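Local coordinates for transmembrane protein (Bartonella henselae, PDB 3PAM) that probably serves as part of a solute-binding component of an ABC-type oligopeptide transport system, at residues 26-31 with 99-104. Numbering follows the deposited sequence.
Sequences LSILFD and RLNAQK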
# COMPACT_ATOMS: atom_id res chain seq x y z
N LEU A 26 -8.40 4.33 -2.37
CA LEU A 26 -7.46 5.42 -2.61
C LEU A 26 -6.33 4.98 -3.54
O LEU A 26 -5.87 5.77 -4.37
CB LEU A 26 -6.87 5.99 -1.31
CG LEU A 26 -7.78 6.72 -0.31
CD1 LEU A 26 -7.10 7.93 0.26
CD2 LEU A 26 -9.11 7.11 -0.88
N SER A 27 -5.91 3.73 -3.37
CA SER A 27 -4.93 3.10 -4.24
C SER A 27 -5.38 3.13 -5.69
O SER A 27 -4.62 3.52 -6.56
CB SER A 27 -4.67 1.67 -3.80
OG SER A 27 -3.54 1.15 -4.49
N ILE A 28 -6.62 2.76 -5.94
CA ILE A 28 -7.17 2.82 -7.29
C ILE A 28 -7.24 4.26 -7.84
O ILE A 28 -6.96 4.50 -9.01
CB ILE A 28 -8.57 2.17 -7.34
CG1 ILE A 28 -8.46 0.71 -6.89
CG2 ILE A 28 -9.17 2.31 -8.73
CD1 ILE A 28 -9.81 0.01 -6.79
N LEU A 29 -7.61 5.20 -6.98
CA LEU A 29 -7.76 6.61 -7.36
C LEU A 29 -6.48 7.25 -7.87
O LEU A 29 -6.50 8.25 -8.60
CB LEU A 29 -8.28 7.42 -6.16
CG LEU A 29 -9.78 7.39 -5.90
CD1 LEU A 29 -10.10 7.75 -4.46
CD2 LEU A 29 -10.42 8.37 -6.83
N PHE A 30 -5.35 6.68 -7.49
CA PHE A 30 -4.11 7.22 -7.94
C PHE A 30 -3.84 6.72 -9.34
O PHE A 30 -3.95 5.52 -9.62
CB PHE A 30 -2.97 6.86 -6.98
CG PHE A 30 -1.62 7.22 -7.51
CD1 PHE A 30 -1.26 8.55 -7.69
CD2 PHE A 30 -0.71 6.21 -7.85
CE1 PHE A 30 -0.00 8.88 -8.19
CE2 PHE A 30 0.56 6.53 -8.34
CZ PHE A 30 0.93 7.85 -8.51
N ASP A 31 -3.50 7.69 -10.20
CA ASP A 31 -3.27 7.50 -11.61
C ASP A 31 -1.77 7.58 -11.89
O ASP A 31 -1.23 8.68 -12.11
CB ASP A 31 -4.02 8.61 -12.39
CG ASP A 31 -3.76 8.56 -13.88
OD1 ASP A 31 -2.83 7.85 -14.31
OD2 ASP A 31 -4.50 9.24 -14.65
N ARG A 99 -13.22 8.39 -15.44
CA ARG A 99 -14.50 8.20 -14.76
C ARG A 99 -14.64 6.77 -14.24
O ARG A 99 -15.26 6.54 -13.20
CB ARG A 99 -15.67 8.54 -15.70
CG ARG A 99 -17.04 8.65 -15.01
CD ARG A 99 -17.27 10.04 -14.44
NE ARG A 99 -17.87 10.94 -15.42
CZ ARG A 99 -17.81 12.27 -15.35
NH1 ARG A 99 -18.39 13.01 -16.29
NH2 ARG A 99 -17.16 12.87 -14.36
N LEU A 100 -14.05 5.82 -14.97
CA LEU A 100 -14.20 4.39 -14.67
C LEU A 100 -13.38 4.02 -13.45
O LEU A 100 -13.86 3.30 -12.55
CB LEU A 100 -13.74 3.55 -15.86
N ASN A 101 -12.14 4.51 -13.43
CA ASN A 101 -11.24 4.33 -12.32
C ASN A 101 -11.94 4.85 -11.07
O ASN A 101 -12.20 4.09 -10.12
CB ASN A 101 -9.94 5.09 -12.60
CG ASN A 101 -8.73 4.49 -11.90
OD1 ASN A 101 -8.52 3.27 -11.92
ND2 ASN A 101 -7.91 5.35 -11.31
N ALA A 102 -12.28 6.14 -11.10
CA ALA A 102 -12.93 6.81 -9.99
C ALA A 102 -14.18 6.07 -9.55
O ALA A 102 -14.52 6.07 -8.36
CB ALA A 102 -13.27 8.23 -10.36
N GLN A 103 -14.82 5.41 -10.51
CA GLN A 103 -16.09 4.74 -10.26
C GLN A 103 -15.96 3.52 -9.33
O GLN A 103 -16.73 3.37 -8.40
CB GLN A 103 -16.82 4.39 -11.57
N LYS A 104 -14.99 2.65 -9.59
CA LYS A 104 -14.66 1.53 -8.68
C LYS A 104 -14.32 1.98 -7.24
O LYS A 104 -14.76 1.37 -6.27
CB LYS A 104 -13.48 0.71 -9.24
CG LYS A 104 -13.41 0.61 -10.75
CD LYS A 104 -12.30 -0.34 -11.16
CE LYS A 104 -11.60 0.14 -12.42
NZ LYS A 104 -10.15 -0.27 -12.42
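Asn-101 reaches from the first turn of helix 99-111 to helix 20-29, where its ND2 donates to the backbone O of Ile-28. The atoms are only 2.6 Å apart, yet the N-H...O angle of 125° is strongly bent, which marks the bond as weak. CG of Asn-101 stands anti to the backbone N (chi1 -153°), a torsion that carries the amide across to the neighbouring helix. The other branch of that amide, OD1, rests in van der Waals contact 3.4 Å from the CG2 methyl of Ile-28, which also approaches the backbone O of Asn-101 at 3.8 Å; the two side chains cross obliquely. The CG1-CD1 branch of Ile-28 leads away from the amide, CD1 coming 4.5 Å from CB of Lys-104, and Ile-28 also packs on Leu-108. Beside this pair, Leu-29 starts away from the partner helix but bends back, bringing CD2 to 4.3 Å from CA of Ala-102; Leu-154 covers both residues. Just beyond, Asp-31 N-caps helix 32-38 through OD1, which accepts from the backbone N of Trp-34. This is helix-helix packing in a family 5 solute-binding protein domain, with a weak side-chain-to-backbone hydrogen bond linking helices 20-29 and 99-111.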